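Local structure of aquaporin AqpM (Methanothermobacter marburgensis str. Marburg, 2F2B) at residues M158-G163 and G176-L181; S25-L30 and F116-C121; V85-W90 and R98-Y103. The protein forms a homotetrameric membrane channel that lets water flow in either direction under osmotic drive and also passes some glycerol. One frame throughout, in Å; residues are numbered along the deposited sequence.

Interaction 1 of 3, residues M158-G163 and G176-L181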
loop_
_atom_site.group_PDB
_atom_site.type_symbol
_atom_site.label_atom_id
_atom_site.label_comp_id
_atom_site.label_asym_id
_atom_site.label_seq_id
_atom_site.Cartn_x
_atom_site.Cartn_y
_atom_site.Cartn_z
ATOM N N MET A 158 -8.503 -15.542 -10.387
ATOM C CA MET A 158 -8.682 -15.894 -11.794
ATOM C C MET A 158 -9.637 -14.986 -12.571
ATOM O O MET A 158 -9.367 -14.653 -13.726
ATOM C CB MET A 158 -9.144 -17.348 -11.914
ATOM C CG MET A 158 -9.052 -17.923 -13.330
ATOM S SD MET A 158 -7.342 -18.127 -13.920
ATOM C CE MET A 158 -7.479 -17.505 -15.571
ATOM N N ILE A 159 -10.747 -14.582 -11.961
ATOM C CA ILE A 159 -11.681 -13.720 -12.682
ATOM C C ILE A 159 -11.034 -12.356 -12.938
ATOM O O ILE A 159 -11.306 -11.704 -13.947
ATOM C CB ILE A 159 -13.036 -13.573 -11.928
ATOM C CG1 ILE A 159 -14.128 -13.164 -12.928
ATOM C CG2 ILE A 159 -12.928 -12.542 -10.802
ATOM C CD1 ILE A 159 -15.540 -13.230 -12.376
ATOM N N THR A 160 -10.143 -11.940 -12.040
ATOM C CA THR A 160 -9.443 -10.674 -12.208
ATOM C C THR A 160 -8.452 -10.841 -13.366
ATOM O O THR A 160 -8.339 -9.972 -14.230
ATOM C CB THR A 160 -8.688 -10.284 -10.914
ATOM O OG1 THR A 160 -9.637 -10.127 -9.852
ATOM C CG2 THR A 160 -7.926 -8.970 -11.103
ATOM N N ILE A 161 -7.751 -11.973 -13.392
ATOM C CA ILE A 161 -6.794 -12.240 -14.462
ATOM C C ILE A 161 -7.512 -12.228 -15.817
ATOM O O ILE A 161 -6.997 -11.690 -16.794
ATOM C CB ILE A 161 -6.085 -13.606 -14.242
ATOM C CG1 ILE A 161 -5.067 -13.469 -13.100
ATOM C CG2 ILE A 161 -5.397 -14.070 -15.534
ATOM C CD1 ILE A 161 -4.428 -14.786 -12.668
ATOM N N MET A 162 -8.710 -12.801 -15.863
ATOM C CA MET A 162 -9.480 -12.835 -17.107
ATOM C C MET A 162 -9.811 -11.419 -17.579
ATOM O O MET A 162 -9.648 -11.090 -18.756
ATOM C CB MET A 162 -10.788 -13.611 -16.910
ATOM C CG MET A 162 -10.624 -15.112 -16.708
ATOM S SD MET A 162 -9.899 -15.939 -18.154
ATOM C CE MET A 162 -11.245 -15.805 -19.343
ATOM N N GLY A 163 -10.267 -10.582 -16.655
ATOM C CA GLY A 163 -10.638 -9.225 -17.015
ATOM C C GLY A 163 -9.520 -8.247 -17.328
ATOM O O GLY A 163 -9.666 -7.407 -18.221
ATOM N N GLY A 176 -0.063 -6.461 -14.349
ATOM C CA GLY A 176 0.854 -6.828 -13.283
ATOM C C GLY A 176 0.507 -6.292 -11.905
ATOM O O GLY A 176 0.409 -7.056 -10.939
ATOM N N ILE A 177 0.310 -4.983 -11.804
ATOM C CA ILE A 177 0.023 -4.397 -10.504
ATOM C C ILE A 177 -1.340 -4.803 -9.949
ATOM O O ILE A 177 -1.466 -5.069 -8.755
ATOM C CB ILE A 177 0.168 -2.841 -10.535
ATOM C CG1 ILE A 177 0.080 -2.288 -9.106
ATOM C CG2 ILE A 177 -0.899 -2.212 -11.420
ATOM C CD1 ILE A 177 1.138 -2.850 -8.170
ATOM N N ILE A 178 -2.355 -4.890 -10.804
ATOM C CA ILE A 178 -3.675 -5.270 -10.315
ATOM C C ILE A 178 -3.703 -6.720 -9.831
ATOM O O ILE A 178 -4.286 -7.019 -8.789
ATOM C CB ILE A 178 -4.751 -5.046 -11.406
ATOM C CG1 ILE A 178 -4.807 -3.552 -11.756
ATOM C CG2 ILE A 178 -6.110 -5.548 -10.930
ATOM C CD1 ILE A 178 -4.882 -2.619 -10.531
ATOM N N ILE A 179 -3.073 -7.621 -10.578
ATOM C CA ILE A 179 -3.047 -9.021 -10.173
ATOM C C ILE A 179 -2.303 -9.166 -8.843
ATOM O O ILE A 179 -2.764 -9.864 -7.937
ATOM C CB ILE A 179 -2.388 -9.901 -11.264
ATOM C CG1 ILE A 179 -3.288 -9.924 -12.505
ATOM C CG2 ILE A 179 -2.175 -11.323 -10.743
ATOM C CD1 ILE A 179 -2.669 -10.606 -13.720
ATOM N N GLY A 180 -1.164 -8.494 -8.717
ATOM C CA GLY A 180 -0.409 -8.572 -7.477
ATOM C C GLY A 180 -1.174 -8.034 -6.276
ATOM O O GLY A 180 -1.200 -8.662 -5.213
ATOM N N LEU A 181 -1.799 -6.868 -6.426
ATOM C CA LEU A 181 -2.545 -6.287 -5.316
ATOM C C LEU A 181 -3.770 -7.132 -4.968
ATOM O O LEU A 181 -4.161 -7.220 -3.807
ATOM C CB LEU A 181 -2.958 -4.846 -5.641
ATOM C CG LEU A 181 -1.789 -3.867 -5.801
ATOM C CD1 LEU A 181 -2.324 -2.476 -6.115
ATOM C CD2 LEU A 181 -0.947 -3.837 -4.513
#
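Ile179 and Ile161 meet where two transmembrane helices of the aquaporin fold, 143-166 and 175-194, lie close together; the CA atoms of Ile161 and Ile179 are 6.5 Å apart. Following Ile179 outward shows how the gap is filled. Its CB does not yet touch, standing 4.8 Å from Ile161 CG1. With CG1 set beside the backbone N (chi1 -67°), the longer branch runs toward the partner: Ile179 CG1 comes to 4.0 Å from Ile161 CG1, and the terminal CD1 of Ile179 closes to 3.8 Å from that same CG1, the nearest partner of both atoms. The other branch, CG2 of Ile179, remains 4.3 Å from Ile161 CG1. The two side chains cross at about a right angle. Around this arm lie Leu157 and Ile164 of helix 143-166 and Ile70 of helix 52-73; a bound glycerol, probably from crystallisation, is about 4 Å from the Ile179 side chain.

A second apolar point is formed by Thr160 and Ile178. Each directs its CB toward the other helix, but the CG1-CD1 arm of Ile178 then leads away. A neighbouring subunit continues this packing, its Ala68 resting on Thr160 and its Tyr71 on Ile178. The threonine hydroxyl is engaged within its own helix, OG1 bonding Leu156 O. The CG2 methyls of Thr160 and Ile178 meet at 3.9 Å, the two side chains crossing at about a right angle.

Interaction 2 of 3, residues S25-L30 and F116-C121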
loop_
_atom_site.group_PDB
_atom_site.type_symbol
_atom_site.label_atom_id
_atom_site.label_comp_id
_atom_site.label_asym_id
_atom_site.label_seq_id
_atom_site.Cartn_x
_atom_site.Cartn_y
_atom_site.Cartn_z
ATOM N N SER A 25 8.413 -13.959 3.583
ATOM C CA SER A 25 7.962 -12.916 4.500
ATOM C C SER A 25 7.163 -13.503 5.661
ATOM O O SER A 25 7.231 -12.998 6.780
ATOM C CB SER A 25 7.114 -11.872 3.762
ATOM O OG SER A 25 5.856 -12.398 3.367
ATOM N N ALA A 26 6.413 -14.568 5.394
ATOM C CA ALA A 26 5.621 -15.212 6.435
ATOM C C ALA A 26 6.551 -15.896 7.437
ATOM O O ALA A 26 6.329 -15.832 8.645
ATOM C CB ALA A 26 4.664 -16.227 5.824
ATOM N N ALA A 27 7.591 -16.552 6.934
ATOM C CA ALA A 27 8.548 -17.220 7.814
ATOM C C ALA A 27 9.237 -16.174 8.695
ATOM O O ALA A 27 9.410 -16.378 9.896
ATOM C CB ALA A 27 9.580 -17.985 6.986
ATOM N N VAL A 28 9.622 -15.048 8.097
ATOM C CA VAL A 28 10.280 -13.980 8.846
ATOM C C VAL A 28 9.382 -13.437 9.956
ATOM O O VAL A 28 9.845 -13.176 11.064
ATOM C CB VAL A 28 10.694 -12.810 7.919
ATOM C CG1 VAL A 28 11.169 -11.625 8.750
ATOM C CG2 VAL A 28 11.803 -13.263 6.980
ATOM N N THR A 29 8.098 -13.266 9.659
ATOM C CA THR A 29 7.156 -12.754 10.653
ATOM C C THR A 29 7.161 -13.648 11.893
ATOM O O THR A 29 7.229 -13.166 13.027
ATOM C CB THR A 29 5.725 -12.706 10.085
ATOM O OG1 THR A 29 5.712 -11.908 8.897
ATOM C CG2 THR A 29 4.759 -12.112 11.107
ATOM N N LEU A 30 7.089 -14.954 11.668
ATOM C CA LEU A 30 7.079 -15.908 12.771
ATOM C C LEU A 30 8.410 -15.903 13.517
ATOM O O LEU A 30 8.448 -16.088 14.737
ATOM C CB LEU A 30 6.762 -17.312 12.246
ATOM C CG LEU A 30 5.309 -17.523 11.794
ATOM C CD1 LEU A 30 5.163 -18.874 11.106
ATOM C CD2 LEU A 30 4.381 -17.432 13.003
ATOM N N PHE A 116 14.006 -23.429 -1.013
ATOM C CA PHE A 116 15.319 -23.920 -0.602
ATOM C C PHE A 116 16.343 -22.797 -0.457
ATOM O O PHE A 116 17.071 -22.729 0.536
ATOM C CB PHE A 116 15.841 -24.939 -1.615
ATOM C CG PHE A 116 17.229 -25.423 -1.316
ATOM C CD1 PHE A 116 17.474 -26.237 -0.213
ATOM C CD2 PHE A 116 18.296 -25.045 -2.124
ATOM C CE1 PHE A 116 18.768 -26.668 0.082
ATOM C CE2 PHE A 116 19.594 -25.470 -1.838
ATOM C CZ PHE A 116 19.829 -26.282 -0.734
ATOM N N ILE A 117 16.404 -21.920 -1.452
ATOM C CA ILE A 117 17.355 -20.819 -1.414
ATOM C C ILE A 117 17.006 -19.836 -0.298
ATOM O O ILE A 117 17.898 -19.262 0.321
ATOM C CB ILE A 117 17.429 -20.099 -2.783
ATOM C CG1 ILE A 117 18.011 -21.057 -3.833
ATOM C CG2 ILE A 117 18.303 -18.848 -2.683
ATOM C CD1 ILE A 117 19.442 -21.525 -3.532
ATOM N N PHE A 118 15.718 -19.646 -0.026
ATOM C CA PHE A 118 15.351 -18.743 1.057
ATOM C C PHE A 118 15.844 -19.340 2.375
ATOM O O PHE A 118 16.359 -18.634 3.244
ATOM C CB PHE A 118 13.841 -18.543 1.146
ATOM C CG PHE A 118 13.443 -17.598 2.236
ATOM C CD1 PHE A 118 13.590 -16.225 2.065
ATOM C CD2 PHE A 118 13.021 -18.080 3.469
ATOM C CE1 PHE A 118 13.327 -15.342 3.114
ATOM C CE2 PHE A 118 12.757 -17.206 4.522
ATOM C CZ PHE A 118 12.914 -15.835 4.343
ATOM N N LEU A 119 15.678 -20.649 2.521
ATOM C CA LEU A 119 16.113 -21.337 3.729
ATOM C C LEU A 119 17.612 -21.116 3.948
ATOM O O LEU A 119 18.064 -20.943 5.080
ATOM C CB LEU A 119 15.814 -22.832 3.607
ATOM C CG LEU A 119 16.278 -23.743 4.744
ATOM C CD1 LEU A 119 15.573 -23.379 6.043
ATOM C CD2 LEU A 119 15.981 -25.182 4.358
ATOM N N GLN A 120 18.376 -21.117 2.860
ATOM C CA GLN A 120 19.820 -20.909 2.954
ATOM C C GLN A 120 20.145 -19.496 3.437
ATOM O O GLN A 120 21.083 -19.304 4.210
ATOM C CB GLN A 120 20.484 -21.159 1.597
ATOM C CG GLN A 120 20.284 -22.569 1.074
ATOM C CD GLN A 120 20.794 -23.620 2.039
ATOM O OE1 GLN A 120 20.112 -24.608 2.312
ATOM N NE2 GLN A 120 21.996 -23.416 2.559
ATOM N N CYS A 121 19.366 -18.515 2.984
ATOM C CA CYS A 121 19.568 -17.114 3.372
ATOM C C CYS A 121 19.148 -16.807 4.805
ATOM O O CYS A 121 19.871 -16.140 5.545
ATOM C CB CYS A 121 18.769 -16.168 2.461
ATOM S SG CYS A 121 19.282 -16.072 0.747
#
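The ring of Phe118 spans the gap to Val28 and Ala27, and its orientation defines the contact. Val28 CG2 lies in the plane of the ring, 3.8 Å from Phe118 CZ, and this in-plane position makes it an edge contact at the far rim of the phenyl group. The two side chains cross at about a right angle. Ala27 approaches differently: its CB points toward the other helix and reaches Phe118 CE2 obliquely at 4.1 Å. A CG anti to the backbone N (chi1 -179°) carries the phenyl group outward from its helix. That reach is needed, since the closest CA pair, Ala27 and Leu119, is 9.5 Å apart.

In the aquaporin bundle this joins transmembrane helix 4-33 to helix 100-122 through one large side chain set against two small ones. Phe20, also on helix 4-33, makes a T-shaped (edge-to-face) stack with Phe118. The junction lies at a subunit boundary of the tetramer: Thr189 of a neighbouring subunit packs on both Val28 and Phe118, while Gln120 O bonds NE2 of Gln145 in that subunit.

Within helix 4-33, Ser25 OG is bonded to Gly22 O. Ser25 O accepts two bonds, from Thr29 N and, at 2.8 Å, from Thr29 OG1, which arrive from opposite faces of the carbonyl plane; the hydroxyl is tilted 28° out of that plane.

Interaction 3 of 3, residues V85-W90 and R98-Y103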
loop_
_atom_site.group_PDB
_atom_site.type_symbol
_atom_site.label_atom_id
_atom_site.label_comp_id
_atom_site.label_asym_id
_atom_site.label_seq_id
_atom_site.Cartn_x
_atom_site.Cartn_y
_atom_site.Cartn_z
ATOM N N VAL A 85 -3.668 -21.233 -12.556
ATOM C CA VAL A 85 -3.884 -20.222 -13.589
ATOM C C VAL A 85 -3.688 -20.864 -14.960
ATOM O O VAL A 85 -4.472 -20.639 -15.883
ATOM C CB VAL A 85 -2.904 -19.034 -13.427
ATOM C CG1 VAL A 85 -2.979 -18.113 -14.647
ATOM C CG2 VAL A 85 -3.251 -18.258 -12.158
ATOM N N THR A 86 -2.640 -21.672 -15.082
ATOM C CA THR A 86 -2.346 -22.364 -16.336
ATOM C C THR A 86 -3.540 -23.237 -16.731
ATOM O O THR A 86 -3.979 -23.220 -17.884
ATOM C CB THR A 86 -1.083 -23.248 -16.191
ATOM O OG1 THR A 86 0.042 -22.421 -15.871
ATOM C CG2 THR A 86 -0.788 -23.998 -17.494
ATOM N N ILE A 87 -4.071 -23.986 -15.769
ATOM C CA ILE A 87 -5.217 -24.856 -16.024
ATOM C C ILE A 87 -6.474 -24.029 -16.300
ATOM O O ILE A 87 -7.279 -24.377 -17.165
ATOM C CB ILE A 87 -5.444 -25.822 -14.832
ATOM C CG1 ILE A 87 -4.277 -26.814 -14.761
ATOM C CG2 ILE A 87 -6.773 -26.560 -14.983
ATOM C CD1 ILE A 87 -4.285 -27.714 -13.543
ATOM N N GLY A 88 -6.632 -22.926 -15.574
ATOM C CA GLY A 88 -7.783 -22.067 -15.789
ATOM C C GLY A 88 -7.812 -21.519 -17.206
ATOM O O GLY A 88 -8.861 -21.513 -17.856
ATOM N N LEU A 89 -6.662 -21.058 -17.689
ATOM C CA LEU A 89 -6.552 -20.515 -19.041
ATOM C C LEU A 89 -6.826 -21.616 -20.061
ATOM O O LEU A 89 -7.496 -21.395 -21.071
ATOM C CB LEU A 89 -5.153 -19.934 -19.269
ATOM C CG LEU A 89 -4.796 -18.694 -18.441
ATOM C CD1 LEU A 89 -3.314 -18.372 -18.597
ATOM C CD2 LEU A 89 -5.657 -17.520 -18.889
ATOM N N TRP A 90 -6.298 -22.802 -19.790
ATOM C CA TRP A 90 -6.498 -23.947 -20.674
ATOM C C TRP A 90 -7.984 -24.300 -20.787
ATOM O O TRP A 90 -8.479 -24.584 -21.882
ATOM C CB TRP A 90 -5.726 -25.158 -20.143
ATOM C CG TRP A 90 -6.129 -26.455 -20.784
ATOM C CD1 TRP A 90 -5.796 -26.896 -22.035
ATOM C CD2 TRP A 90 -6.977 -27.459 -20.216
ATOM N NE1 TRP A 90 -6.386 -28.116 -22.280
ATOM C CE2 TRP A 90 -7.116 -28.485 -21.180
ATOM C CE3 TRP A 90 -7.636 -27.592 -18.984
ATOM C CZ2 TRP A 90 -7.887 -29.629 -20.951
ATOM C CZ3 TRP A 90 -8.405 -28.733 -18.757
ATOM C CH2 TRP A 90 -8.521 -29.737 -19.737
ATOM N N ARG A 98 -0.943 -28.763 -24.812
ATOM C CA ARG A 98 0.376 -29.361 -24.975
ATOM C C ARG A 98 1.465 -28.688 -24.138
ATOM O O ARG A 98 2.539 -29.260 -23.945
ATOM C CB ARG A 98 0.789 -29.338 -26.451
ATOM C CG ARG A 98 0.830 -27.950 -27.060
ATOM C CD ARG A 98 1.328 -27.991 -28.495
ATOM N NE ARG A 98 1.338 -26.663 -29.099
ATOM C CZ ARG A 98 0.251 -26.014 -29.502
ATOM N NH1 ARG A 98 -0.946 -26.570 -29.374
ATOM N NH2 ARG A 98 0.361 -24.803 -30.026
ATOM N N GLU A 99 1.194 -27.484 -23.639
ATOM C CA GLU A 99 2.183 -26.770 -22.833
ATOM C C GLU A 99 1.821 -26.706 -21.350
ATOM O O GLU A 99 2.575 -26.157 -20.548
ATOM C CB GLU A 99 2.374 -25.346 -23.364
ATOM C CG GLU A 99 2.670 -25.274 -24.853
ATOM C CD GLU A 99 3.084 -23.888 -25.306
ATOM O OE1 GLU A 99 2.553 -22.896 -24.762
ATOM O OE2 GLU A 99 3.933 -23.790 -26.216
ATOM N N VAL A 100 0.673 -27.269 -20.986
ATOM C CA VAL A 100 0.236 -27.260 -19.593
ATOM C C VAL A 100 1.207 -27.990 -18.665
ATOM O O VAL A 100 1.656 -27.429 -17.662
ATOM C CB VAL A 100 -1.175 -27.880 -19.447
ATOM C CG1 VAL A 100 -1.494 -28.129 -17.973
ATOM C CG2 VAL A 100 -2.208 -26.949 -20.058
ATOM N N VAL A 101 1.540 -29.236 -18.989
ATOM C CA VAL A 101 2.457 -29.992 -18.143
ATOM C C VAL A 101 3.844 -29.345 -18.065
ATOM O O VAL A 101 4.432 -29.263 -16.987
ATOM C CB VAL A 101 2.578 -31.460 -18.613
ATOM C CG1 VAL A 101 3.629 -32.190 -17.791
ATOM C CG2 VAL A 101 1.228 -32.154 -18.463
ATOM N N PRO A 102 4.392 -28.889 -19.205
ATOM C CA PRO A 102 5.713 -28.253 -19.174
ATOM C C PRO A 102 5.728 -27.050 -18.222
ATOM O O PRO A 102 6.652 -26.890 -17.425
ATOM C CB PRO A 102 5.929 -27.844 -20.625
ATOM C CG PRO A 102 5.259 -28.957 -21.372
ATOM C CD PRO A 102 3.971 -29.152 -20.594
ATOM N N TYR A 103 4.700 -26.211 -18.307
ATOM C CA TYR A 103 4.619 -25.040 -17.432
ATOM C C TYR A 103 4.490 -25.434 -15.964
ATOM O O TYR A 103 5.176 -24.877 -15.107
ATOM C CB TYR A 103 3.429 -24.151 -17.810
ATOM C CG TYR A 103 3.764 -23.006 -18.738
ATOM C CD1 TYR A 103 3.145 -21.765 -18.585
ATOM C CD2 TYR A 103 4.676 -23.163 -19.784
ATOM C CE1 TYR A 103 3.419 -20.710 -19.449
ATOM C CE2 TYR A 103 4.958 -22.115 -20.654
ATOM C CZ TYR A 103 4.325 -20.891 -20.483
ATOM O OH TYR A 103 4.584 -19.854 -21.345
#
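Val100 touches Thr86, Ile87 and Trp90, joining the start of helix 100-122 to the short helix 83-91. The latter begins within the first NPA motif, Asn82-Pro83-Ala84, and belongs to the half-membrane pore loop of the aquaporin fold. Val100 CG2 meets Trp90: this methyl is 3.9 Å from Trp90 CB and also lies close to CG and CD1 of the indole, approaching the ring obliquely, with the two side chains nearly perpendicular. Val100 CG1, the other branch, is a looser neighbour of Ile87 CG1 at 4.4 Å.

Thr86 divides its two branches between different tasks. A chi1 of -61° puts OG1 beside the backbone N and leaves CG2 anti to it. Thr86 CG2 packs 4.0 Å from Val100 CA; the threonine and valine side chains slide past each other in opposite directions, and their CG2 methyls are 4.2 Å apart. The CA separation of Thr86 and Val100, 6.4 Å, shows how near the two backbones come here. The hydroxyl branch instead faces the edge of the Tyr103 ring, OG1 lying near the ring plane.

In the second shell, Thr86 OG1 is hydrogen-bonded to His80 ND1 and Gln107 NE2, bonds that would hold the threonine's rotation and with it the direction of its methyl. Phe95, in the connection between the helices, packs on both Thr86 and Val100. His80 also meets the Tyr103 ring edge-to-face, so one histidine helps place both Thr86 and Tyr103. At the far end of that ring, Tyr103 OH is hydrogen-bonded to Ser77 O and to Arg7 NH1, while NH2 of the same arginine makes a salt bridge with Glu99 OE2.

Along the chain, interaction 3 falls between the two segments of interaction 2, and both precede interaction 1. Interactions 2 and 3 share helix 100-122, whose start serves interaction 3 and whose far end serves interaction 2; their centres are 28 Å apart, on opposite sides of the chain's centre. Interactions 1 and 2 are likewise remote, with nearest atoms about 12 Å apart. Interactions 1 and 3, by contrast, touch directly: Ile161 CD1 is 3.7 Å from Val85 CG2, and Met158 CE is 3.8 Å from Leu89 CD2. Pore-loop helix 83-91 is thus packed against helix 143-166 as well as helix 100-122, whereas interactions 1 and 2 each adjoin neighbouring subunits.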